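Local atomic coordinates of Fe(2+) transporter FeoB (Methanocaldococcus jannaschii, PDB entry 2WJI), a protein that binds guanine nucleotides through the G domain described here and probably uses GTP to drive ferrous iron across the cell membrane. Residues Ile88-Ala93 against Leu115-Leu120; Ala7-Pro12 against Pro58-Leu63; Ser3-Leu8 against Lys81-Val86. All blocks are in the same frame, centred on the assembly; numbering follows the deposited sequence.

Interaction 1. Residues Ile88-Ala93 against Leu115-Leu120; sequences IVDATA and LNKMDL. With GNP (phosphoaminophosphonic acid-guanylate ester), chain C.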
loop_
_atom_site.group_PDB
_atom_site.type_symbol
_atom_site.label_atom_id
_atom_site.label_comp_id
_atom_site.label_asym_id
_atom_site.label_seq_id
_atom_site.Cartn_x
_atom_site.Cartn_y
_atom_site.Cartn_z
ATOM N N ILE A 88 -2.447 -1.330 -0.656
ATOM C CA ILE A 88 -2.016 -2.713 -0.473
ATOM C C ILE A 88 -3.224 -3.621 -0.573
ATOM O O ILE A 88 -4.225 -3.417 0.120
ATOM C CB ILE A 88 -1.310 -2.914 0.876
ATOM C CG1 ILE A 88 -0.038 -2.055 0.915
ATOM C CG2 ILE A 88 -0.989 -4.397 1.093
ATOM C CD1 ILE A 88 0.477 -1.762 2.304
ATOM N N VAL A 89 -3.134 -4.607 -1.457
ATOM C CA VAL A 89 -4.237 -5.518 -1.712
ATOM C C VAL A 89 -3.792 -6.977 -1.575
ATOM O O VAL A 89 -2.640 -7.318 -1.857
ATOM C CB VAL A 89 -4.839 -5.273 -3.115
ATOM C CG1 VAL A 89 -5.158 -3.791 -3.304
ATOM C CG2 VAL A 89 -3.898 -5.746 -4.190
ATOM N N ASP A 90 -4.713 -7.827 -1.125
ATOM C CA ASP A 90 -4.437 -9.249 -0.949
ATOM C C ASP A 90 -4.689 -9.958 -2.270
ATOM O O ASP A 90 -5.804 -9.931 -2.788
ATOM C CB ASP A 90 -5.334 -9.817 0.159
ATOM C CG ASP A 90 -5.064 -11.297 0.459
ATOM O OD1 ASP A 90 -4.324 -11.967 -0.298
ATOM O OD2 ASP A 90 -5.615 -11.795 1.469
ATOM N N ALA A 91 -3.646 -10.578 -2.822
ATOM C CA ALA A 91 -3.757 -11.281 -4.100
ATOM C C ALA A 91 -4.802 -12.391 -4.065
ATOM O O ALA A 91 -5.323 -12.777 -5.109
ATOM C CB ALA A 91 -2.416 -11.850 -4.520
ATOM N N THR A 92 -5.099 -12.909 -2.875
ATOM C CA THR A 92 -6.068 -14.008 -2.759
ATOM C C THR A 92 -7.501 -13.552 -2.473
ATOM O O THR A 92 -8.393 -14.380 -2.272
ATOM C CB THR A 92 -5.653 -15.056 -1.698
ATOM O OG1 THR A 92 -5.718 -14.472 -0.390
ATOM C CG2 THR A 92 -4.247 -15.574 -1.980
ATOM N N ALA A 93 -7.724 -12.240 -2.437
ATOM C CA ALA A 93 -9.075 -11.714 -2.247
ATOM C C ALA A 93 -9.246 -10.422 -3.029
ATOM O O ALA A 93 -9.583 -9.378 -2.468
ATOM C CB ALA A 93 -9.369 -11.491 -0.765
ATOM N N LEU A 115 0.464 -5.567 -4.563
ATOM C CA LEU A 115 -0.297 -6.806 -4.603
ATOM C C LEU A 115 0.431 -7.856 -3.776
ATOM O O LEU A 115 1.369 -8.512 -4.252
ATOM C CB LEU A 115 -0.445 -7.249 -6.058
ATOM C CG LEU A 115 -1.277 -8.479 -6.406
ATOM C CD1 LEU A 115 -2.748 -8.258 -6.094
ATOM C CD2 LEU A 115 -1.082 -8.798 -7.874
ATOM N N ASN A 116 0.008 -7.975 -2.525
ATOM C CA ASN A 116 0.687 -8.779 -1.527
ATOM C C ASN A 116 0.189 -10.224 -1.456
ATOM O O ASN A 116 -0.829 -10.581 -2.052
ATOM C CB ASN A 116 0.554 -8.107 -0.159
ATOM C CG ASN A 116 1.616 -8.568 0.820
ATOM O OD1 ASN A 116 2.717 -8.935 0.421
ATOM N ND2 ASN A 116 1.295 -8.534 2.110
ATOM N N LYS A 117 0.932 -11.049 -0.725
ATOM C CA LYS A 117 0.594 -12.448 -0.508
ATOM C C LYS A 117 0.618 -13.256 -1.804
ATOM O O LYS A 117 -0.178 -14.177 -1.984
ATOM C CB LYS A 117 -0.761 -12.577 0.205
ATOM C CG LYS A 117 -0.834 -11.778 1.505
ATOM C CD LYS A 117 -2.071 -12.151 2.331
ATOM C CE LYS A 117 -2.055 -11.426 3.669
ATOM N NZ LYS A 117 -3.116 -11.912 4.599
ATOM N N MET A 118 1.544 -12.919 -2.701
ATOM C CA MET A 118 1.646 -13.634 -3.970
ATOM C C MET A 118 2.034 -15.080 -3.728
ATOM O O MET A 118 1.679 -15.967 -4.505
ATOM C CB MET A 118 2.658 -12.966 -4.910
ATOM C CG MET A 118 2.206 -11.625 -5.478
ATOM S SD MET A 118 0.880 -11.757 -6.700
ATOM C CE MET A 118 1.764 -12.501 -8.073
ATOM N N ASP A 119 2.766 -15.325 -2.647
ATOM C CA ASP A 119 3.153 -16.687 -2.299
ATOM C C ASP A 119 1.917 -17.525 -1.915
ATOM O O ASP A 119 1.831 -18.712 -2.240
ATOM C CB ASP A 119 4.168 -16.687 -1.155
ATOM C CG ASP A 119 3.601 -16.089 0.128
ATOM O OD1 ASP A 119 3.630 -16.772 1.175
ATOM O OD2 ASP A 119 3.119 -14.940 0.093
ATOM N N LEU A 120 0.968 -16.905 -1.223
ATOM C CA LEU A 120 -0.273 -17.592 -0.866
ATOM C C LEU A 120 -1.063 -17.920 -2.132
ATOM O O LEU A 120 -1.518 -19.048 -2.314
ATOM C CB LEU A 120 -1.110 -16.756 0.111
ATOM C CG LEU A 120 -2.269 -17.468 0.819
ATOM C CD1 LEU A 120 -1.776 -18.738 1.503
ATOM C CD2 LEU A 120 -2.961 -16.540 1.824
HETATM P PG GNP C . -4.400 -4.763 10.256
HETATM O O1G GNP C . -3.540 -3.615 10.679
HETATM O O2G GNP C . -5.530 -4.362 9.325
HETATM O O3G GNP C . -4.860 -5.318 11.582
HETATM N N3B GNP C . -3.523 -5.892 9.529
HETATM P PB GNP C . -2.291 -5.683 8.526
HETATM O O1B GNP C . -2.793 -5.193 7.227
HETATM O O2B GNP C . -1.302 -4.830 9.185
HETATM O O3A GNP C . -1.638 -7.052 8.271
HETATM P PA GNP C . -0.325 -7.598 8.883
HETATM O O1A GNP C . 0.829 -7.050 8.125
HETATM O O2A GNP C . -0.288 -7.433 10.354
HETATM O "O5'" GNP C . -0.363 -9.135 8.581
HETATM C "C5'" GNP C . -1.610 -9.815 8.549
HETATM C "C4'" GNP C . -1.377 -11.304 8.366
HETATM O "O4'" GNP C . -1.046 -11.605 6.984
HETATM C "C3'" GNP C . -0.245 -11.878 9.211
HETATM O "O3'" GNP C . -0.566 -13.213 9.583
HETATM C "C2'" GNP C . 0.915 -11.881 8.237
HETATM O "O2'" GNP C . 1.864 -12.878 8.549
HETATM C "C1'" GNP C . 0.198 -12.259 6.950
HETATM N N9 GNP C . 0.958 -11.846 5.782
HETATM C C8 GNP C . 1.513 -10.608 5.556
HETATM N N7 GNP C . 2.154 -10.541 4.420
HETATM C C5 GNP C . 2.027 -11.816 3.869
HETATM C C6 GNP C . 2.514 -12.347 2.649
HETATM O O6 GNP C . 3.190 -11.775 1.778
HETATM N N1 GNP C . 2.160 -13.688 2.477
HETATM C C2 GNP C . 1.422 -14.426 3.376
HETATM N N2 GNP C . 1.179 -15.707 3.039
HETATM N N3 GNP C . 0.956 -13.937 4.520
HETATM C C4 GNP C . 1.296 -12.634 4.702
HETATM O O HOH W 1 -4.985 -13.388 3.709
#

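Interaction 2. Residues Ala7-Pro12 against Pro58-Leu63; sequences ALIGNP and PGVYSL. With GNP (phosphoaminophosphonic acid-guanylate ester), chain C.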
loop_
_atom_site.group_PDB
_atom_site.type_symbol
_atom_site.label_atom_id
_atom_site.label_comp_id
_atom_site.label_asym_id
_atom_site.label_seq_id
_atom_site.Cartn_x
_atom_site.Cartn_y
_atom_site.Cartn_z
ATOM N N ALA A 7 1.468 7.211 1.977
ATOM C CA ALA A 7 0.537 6.546 2.884
ATOM C C ALA A 7 0.253 5.128 2.417
ATOM O O ALA A 7 0.053 4.903 1.225
ATOM C CB ALA A 7 -0.778 7.328 2.976
ATOM N N LEU A 8 0.238 4.186 3.362
ATOM C CA LEU A 8 -0.180 2.812 3.104
ATOM C C LEU A 8 -1.651 2.681 3.491
ATOM O O LEU A 8 -2.060 3.113 4.576
ATOM C CB LEU A 8 0.650 1.832 3.935
ATOM C CG LEU A 8 2.173 2.022 3.886
ATOM C CD1 LEU A 8 2.891 0.987 4.752
ATOM C CD2 LEU A 8 2.682 1.976 2.449
ATOM N N ILE A 9 -2.451 2.096 2.613
ATOM C CA ILE A 9 -3.865 1.922 2.926
ATOM C C ILE A 9 -4.343 0.631 2.310
ATOM O O ILE A 9 -3.835 0.212 1.266
ATOM C CB ILE A 9 -4.722 3.109 2.428
ATOM C CG1 ILE A 9 -6.100 3.108 3.116
ATOM C CG2 ILE A 9 -4.868 3.076 0.911
ATOM C CD1 ILE A 9 -6.948 4.319 2.782
ATOM N N GLY A 10 -5.283 -0.029 2.984
ATOM C CA GLY A 10 -5.808 -1.302 2.524
ATOM C C GLY A 10 -6.717 -1.987 3.545
ATOM O O GLY A 10 -6.783 -1.587 4.706
ATOM N N ASN A 11 -7.410 -3.026 3.103
ATOM C CA ASN A 11 -8.273 -3.838 3.974
ATOM C C ASN A 11 -7.559 -4.375 5.215
ATOM O O ASN A 11 -6.344 -4.585 5.204
ATOM C CB ASN A 11 -8.825 -5.033 3.189
ATOM C CG ASN A 11 -9.803 -4.627 2.108
ATOM O OD1 ASN A 11 -10.152 -3.451 1.970
ATOM N ND2 ASN A 11 -10.247 -5.602 1.323
ATOM N N PRO A 12 -8.313 -4.596 6.299
ATOM C CA PRO A 12 -7.734 -5.343 7.422
ATOM C C PRO A 12 -6.995 -6.599 6.966
ATOM O O PRO A 12 -7.455 -7.319 6.069
ATOM C CB PRO A 12 -8.967 -5.752 8.229
ATOM C CG PRO A 12 -9.955 -4.647 7.972
ATOM C CD PRO A 12 -9.694 -4.157 6.567
ATOM N N PRO A 58 -5.089 3.203 9.225
ATOM C CA PRO A 58 -5.930 2.146 9.784
ATOM C C PRO A 58 -6.601 1.342 8.680
ATOM O O PRO A 58 -7.033 1.916 7.673
ATOM C CB PRO A 58 -6.988 2.921 10.585
ATOM C CG PRO A 58 -6.359 4.247 10.884
ATOM C CD PRO A 58 -5.466 4.544 9.719
ATOM N N GLY A 59 -6.675 0.029 8.870
ATOM C CA GLY A 59 -7.307 -0.858 7.909
ATOM C C GLY A 59 -8.762 -0.498 7.684
ATOM O O GLY A 59 -9.531 -0.322 8.639
ATOM N N VAL A 60 -9.146 -0.386 6.418
ATOM C CA VAL A 60 -10.518 -0.035 6.068
ATOM C C VAL A 60 -10.979 -0.847 4.864
ATOM O O VAL A 60 -10.159 -1.277 4.048
ATOM C CB VAL A 60 -10.663 1.469 5.761
ATOM C CG1 VAL A 60 -10.464 2.296 7.033
ATOM C CG2 VAL A 60 -9.668 1.900 4.682
ATOM N N TYR A 61 -12.286 -1.070 4.767
ATOM C CA TYR A 61 -12.855 -1.774 3.616
ATOM C C TYR A 61 -13.388 -0.794 2.575
ATOM O O TYR A 61 -13.584 -1.150 1.407
ATOM C CB TYR A 61 -13.982 -2.709 4.049
ATOM C CG TYR A 61 -13.526 -3.953 4.767
ATOM C CD1 TYR A 61 -12.850 -4.963 4.090
ATOM C CD2 TYR A 61 -13.783 -4.126 6.118
ATOM C CE1 TYR A 61 -12.439 -6.114 4.746
ATOM C CE2 TYR A 61 -13.374 -5.266 6.784
ATOM C CZ TYR A 61 -12.705 -6.256 6.095
ATOM O OH TYR A 61 -12.300 -7.390 6.768
ATOM N N SER A 62 -13.625 0.438 3.012
ATOM C CA SER A 62 -14.116 1.497 2.138
ATOM C C SER A 62 -13.869 2.857 2.781
ATOM O O SER A 62 -13.360 2.934 3.899
ATOM C CB SER A 62 -15.606 1.309 1.865
ATOM O OG SER A 62 -16.325 1.231 3.080
ATOM N N LEU A 63 -14.239 3.927 2.084
ATOM C CA LEU A 63 -14.044 5.279 2.610
ATOM C C LEU A 63 -15.340 6.073 2.785
ATOM O O LEU A 63 -15.387 7.284 2.552
ATOM C CB LEU A 63 -13.040 6.054 1.764
ATOM C CG LEU A 63 -11.623 5.480 1.857
ATOM C CD1 LEU A 63 -10.670 6.151 0.887
ATOM C CD2 LEU A 63 -11.099 5.574 3.281
HETATM P PG GNP C . -4.400 -4.763 10.256
HETATM O O1G GNP C . -3.540 -3.615 10.679
HETATM O O2G GNP C . -5.530 -4.362 9.325
HETATM O O3G GNP C . -4.860 -5.318 11.582
HETATM N N3B GNP C . -3.523 -5.892 9.529
HETATM P PB GNP C . -2.291 -5.683 8.526
HETATM O O1B GNP C . -2.793 -5.193 7.227
HETATM O O2B GNP C . -1.302 -4.830 9.185
HETATM O O3A GNP C . -1.638 -7.052 8.271
HETATM P PA GNP C . -0.325 -7.598 8.883
HETATM O O1A GNP C . 0.829 -7.050 8.125
HETATM O O2A GNP C . -0.288 -7.433 10.354
HETATM O "O5'" GNP C . -0.363 -9.135 8.581
HETATM C "C5'" GNP C . -1.610 -9.815 8.549
HETATM C "C4'" GNP C . -1.377 -11.304 8.366
HETATM O "O4'" GNP C . -1.046 -11.605 6.984
HETATM C "C3'" GNP C . -0.245 -11.878 9.211
HETATM O "O3'" GNP C . -0.566 -13.213 9.583
HETATM C "C2'" GNP C . 0.915 -11.881 8.237
HETATM O "O2'" GNP C . 1.864 -12.878 8.549
HETATM C "C1'" GNP C . 0.198 -12.259 6.950
HETATM N N9 GNP C . 0.958 -11.846 5.782
HETATM C C8 GNP C . 1.513 -10.608 5.556
HETATM N N7 GNP C . 2.154 -10.541 4.420
HETATM C C5 GNP C . 2.027 -11.816 3.869
HETATM C C6 GNP C . 2.514 -12.347 2.649
HETATM O O6 GNP C . 3.190 -11.775 1.778
HETATM N N1 GNP C . 2.160 -13.688 2.477
HETATM C C2 GNP C . 1.422 -14.426 3.376
HETATM N N2 GNP C . 1.179 -15.707 3.039
HETATM N N3 GNP C . 0.956 -13.937 4.520
HETATM C C4 GNP C . 1.296 -12.634 4.702
HETATM O O HOH W 2 -5.313 1.302 5.593
HETATM O O HOH W 3 -9.733 -9.014 6.570
#

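Interaction 3. Residues Ser3-Leu8 against Lys81-Val86; sequences SYEIAL and KPDLVV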
loop_
_atom_site.group_PDB
_atom_site.type_symbol
_atom_site.label_atom_id
_atom_site.label_comp_id
_atom_site.label_asym_id
_atom_site.label_seq_id
_atom_site.Cartn_x
_atom_site.Cartn_y
_atom_site.Cartn_z
ATOM N N SER A 3 12.336 15.083 0.181
ATOM C CA SER A 3 11.465 14.098 0.816
ATOM C C SER A 3 10.078 14.076 0.177
ATOM O O SER A 3 9.620 15.082 -0.363
ATOM C CB SER A 3 11.353 14.358 2.320
ATOM O OG SER A 3 10.870 15.666 2.569
ATOM N N TYR A 4 9.433 12.912 0.230
ATOM C CA TYR A 4 8.070 12.727 -0.255
ATOM C C TYR A 4 7.219 12.096 0.844
ATOM O O TYR A 4 7.740 11.369 1.695
ATOM C CB TYR A 4 8.056 11.779 -1.457
ATOM C CG TYR A 4 8.822 12.265 -2.656
ATOM C CD1 TYR A 4 8.233 13.120 -3.573
ATOM C CD2 TYR A 4 10.130 11.842 -2.890
ATOM C CE1 TYR A 4 8.930 13.568 -4.685
ATOM C CE2 TYR A 4 10.837 12.290 -3.999
ATOM C CZ TYR A 4 10.228 13.151 -4.892
ATOM O OH TYR A 4 10.912 13.596 -6.001
ATOM N N GLU A 5 5.910 12.338 0.806
ATOM C CA GLU A 5 4.999 11.724 1.777
ATOM C C GLU A 5 4.167 10.597 1.173
ATOM O O GLU A 5 3.479 10.795 0.167
ATOM C CB GLU A 5 4.095 12.778 2.424
ATOM C CG GLU A 5 4.874 13.865 3.144
ATOM C CD GLU A 5 4.256 14.228 4.479
ATOM O OE1 GLU A 5 4.499 15.355 4.964
ATOM O OE2 GLU A 5 3.529 13.380 5.046
ATOM N N ILE A 6 4.233 9.426 1.808
ATOM C CA ILE A 6 3.602 8.205 1.318
ATOM C C ILE A 6 2.673 7.624 2.379
ATOM O O ILE A 6 3.042 7.561 3.554
ATOM C CB ILE A 6 4.699 7.149 0.964
ATOM C CG1 ILE A 6 5.830 7.804 0.166
ATOM C CG2 ILE A 6 4.114 5.971 0.217
ATOM C CD1 ILE A 6 5.502 8.023 -1.292
ATOM N N ALA A 7 1.468 7.211 1.977
ATOM C CA ALA A 7 0.537 6.546 2.884
ATOM C C ALA A 7 0.253 5.128 2.417
ATOM O O ALA A 7 0.053 4.903 1.225
ATOM C CB ALA A 7 -0.778 7.328 2.976
ATOM N N LEU A 8 0.238 4.186 3.362
ATOM C CA LEU A 8 -0.180 2.812 3.104
ATOM C C LEU A 8 -1.651 2.681 3.491
ATOM O O LEU A 8 -2.060 3.113 4.576
ATOM C CB LEU A 8 0.650 1.832 3.935
ATOM C CG LEU A 8 2.173 2.022 3.886
ATOM C CD1 LEU A 8 2.891 0.987 4.752
ATOM C CD2 LEU A 8 2.682 1.976 2.449
ATOM N N LYS A 81 -3.046 15.187 1.748
ATOM C CA LYS A 81 -2.610 15.124 0.354
ATOM C C LYS A 81 -1.273 14.399 0.145
ATOM O O LYS A 81 -0.321 14.996 -0.344
ATOM C CB LYS A 81 -2.494 16.538 -0.216
ATOM C CG LYS A 81 -3.612 17.480 0.193
ATOM C CD LYS A 81 -4.791 17.402 -0.761
ATOM C CE LYS A 81 -5.674 18.637 -0.644
ATOM N NZ LYS A 81 -4.989 19.875 -1.092
ATOM N N PRO A 82 -1.204 13.106 0.506
ATOM C CA PRO A 82 0.036 12.342 0.297
ATOM C C PRO A 82 0.498 12.437 -1.154
ATOM O O PRO A 82 -0.346 12.498 -2.054
ATOM C CB PRO A 82 -0.385 10.901 0.582
ATOM C CG PRO A 82 -1.611 10.985 1.373
ATOM C CD PRO A 82 -2.271 12.301 1.112
ATOM N N ASP A 83 1.812 12.460 -1.374
ATOM C CA ASP A 83 2.372 12.420 -2.723
ATOM C C ASP A 83 2.027 11.105 -3.423
ATOM O O ASP A 83 1.877 11.055 -4.643
ATOM C CB ASP A 83 3.892 12.598 -2.679
ATOM C CG ASP A 83 4.303 13.977 -2.183
ATOM O OD1 ASP A 83 3.856 14.985 -2.771
ATOM O OD2 ASP A 83 5.076 14.049 -1.203
ATOM N N LEU A 84 1.901 10.035 -2.648
ATOM C CA LEU A 84 1.528 8.742 -3.214
ATOM C C LEU A 84 0.710 7.960 -2.202
ATOM O O LEU A 84 1.042 7.930 -1.016
ATOM C CB LEU A 84 2.784 7.935 -3.612
ATOM C CG LEU A 84 2.569 6.514 -4.158
ATOM C CD1 LEU A 84 1.720 6.541 -5.419
ATOM C CD2 LEU A 84 3.897 5.781 -4.429
ATOM N N VAL A 85 -0.367 7.339 -2.669
ATOM C CA VAL A 85 -1.104 6.399 -1.839
ATOM C C VAL A 85 -0.757 5.003 -2.330
ATOM O O VAL A 85 -0.990 4.672 -3.497
ATOM C CB VAL A 85 -2.628 6.642 -1.901
ATOM C CG1 VAL A 85 -3.388 5.515 -1.197
ATOM C CG2 VAL A 85 -2.981 7.993 -1.277
ATOM N N VAL A 86 -0.162 4.199 -1.451
ATOM C CA VAL A 86 0.176 2.830 -1.792
ATOM C C VAL A 86 -0.963 1.931 -1.311
ATOM O O VAL A 86 -1.104 1.663 -0.114
ATOM C CB VAL A 86 1.528 2.384 -1.174
ATOM C CG1 VAL A 86 1.810 0.939 -1.505
ATOM C CG2 VAL A 86 2.674 3.253 -1.679
#

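Interaction 1. Residues Ile88-Ala93 against Leu115-Leu120
Asn116 and Ala91 stitch the ends of two parallel strands. Asn116 N donates to Val89 O at 2.8 Å, and Ala91 N returns a bond of 2.9 Å to Asn116 O. On one sheet face Val89 CG2 presses on Leu115 CD1 at 3.4 Å, closer than usual for two carbons, while Ala91 CB touches both that methyl and the sulfur of Met118. On the other face the carboxylate of Asp90 crosses the extended chain of Lys117, Asp90 OD1 lying 3.5 Å from Lys117 CD. Their charged ends stand too far apart for a salt bridge, but a water accepts from Lys117 NZ and donates to Asp90 OD2. The strands belong to a beta-alpha-beta crossover through helix 94-106, and the second runs into the NKxD motif of GTPases. Here Asp119 OD2 accepts a nearly straight hydrogen bond from guanine N1 (2.9 Å, 177°), and Lys117 NZ reaches the ribose O4' and Asn13 O. Asn116 ND2 turns to Val14 O, tying the motif to the phosphate-binding loop. Further out, Thr92 N and OG1 both meet Asp90 OD1 from one face of the carboxylate, the amide bond closing an Asx turn; Thr92 chi1 (68°) puts OG1 between its backbone N and carbonyl carbon, near that oxygen. Replacing Asp90 with an alanine would probably leave Thr92 N and OG1 without their acceptor, undo the Asx closure and break the water link to Lys117.

Interaction 2. Residues Ala7-Pro12 against Pro58-Leu63
Pro12 sets its CD over the ring of Tyr61, 3.7 Å from the ring centroid and only 12° off the normal, a CH-pi contact over the face. CG of the same proline sits over the CE2 and CZ side, which spreads the contact from the ring centre toward the hydroxyl end. Tyr61 CG stands anti to its own carbonyl carbon, a setting that brings the ring alongside Pro12. This is the looser margin: Tyr61 is exposed, and its OH reaches Pro12 O through a water rather than directly. The inner part is tighter and mostly backbone. Val60 N donates to Gly10 O at 3.2 Å, arriving 41° above the carbonyl plane instead of in it, and Gly59 CA approaches the same oxygen at 3.3 Å in a CA-H...O contact. A second such contact joins Asn11 CA to Val60 O at 3.2 Å. Gly59 has no side chain to fit here; a CB modelled on it would crowd Pro12 CA and clash with the gamma-phosphate oxygen O2G of the bound nucleotide. Deeper still, Ile9 CG1 and CD1 meet the CG2 methyl of Val60, both at 4.1 Å, and Leu63 CD2 is a more distant neighbour of Ile9 CD1. Beside this core, Gly10 N donates to a water that in turn donates to Pro58 O. The touching parts, 9-12 and 59-63, run 115° apart, so the backbones cross rather than pair as strands. Such a crossing sets the start of the P-loop, Gly10 to Pro12, against the DxxG sequence Asp56-Leu57-Pro58-Gly59, probably the G3 element of this GTPase, on the gamma-phosphate side of the nucleotide site.

Interaction 3. Residues Ser3-Leu8 against Lys81-Val86
Ile6 holds CG1 anti to its carbonyl carbon and bends again at chi2 (-78°), which carries CD1 onto Leu84 CB at 3.6 Å; its other branch, CG2, meets Val86 CG2. These are neighbouring parallel strands at the centre of the Ras-like G-domain sheet; the segments 3-8 and 84-86 approach to 4.8 Å, with axes 25° from parallel. Ala7 is the pivot of the ladder: its N donates to Leu84 O at 3.1 Å, and its O accepts from Val86 N at 2.8 Å, both bonds nearly straight at the carbonyl. Leu8 lies alongside Val86, pointing the same way, and its CD2 methyl touches Val86 CB. Ile6, Leu84 and Val86 share one sheet face, where Ile159 of helix 152-162 touches all three. On the side of Ala7 and Val85, Ala7 CB meets Pro82 CG of the loop before the strand, with Tyr76 of helix 68-80 touching both residues. Toward the entrance of strand 84-90 the ladder frays, since Glu5 O receives weak bonds from both Asp83 N and Leu84 N. A side chain takes over there: Asp83 OD2 lies near the plane of the Tyr4 ring at its edge and uses its anti lone pair to accept from Glu5 N, at 2.8 Å and 174°.

How the interactions relate
All three contacts share one sheet, in which strand 84-90 lies between strands 3-9 and 111-116. Interaction 3 pairs the first of these neighbours with it, and interaction 1 the second; their centres are 21 Å apart, on opposite sides of the chain's centre. Interaction 2 lies about 14 Å from each, starts from the same strand as interaction 3, and both close before interaction 1 opens along the chain. A probable hydrogen bond from Ile88 N to Ile9 O, 2.8 Å long, links interactions 1 and 2. The strand core of interaction 3 thus leads to two nucleotide-contacting ends, interaction 2 beside the gamma-phosphate and interaction 1 at the guanine.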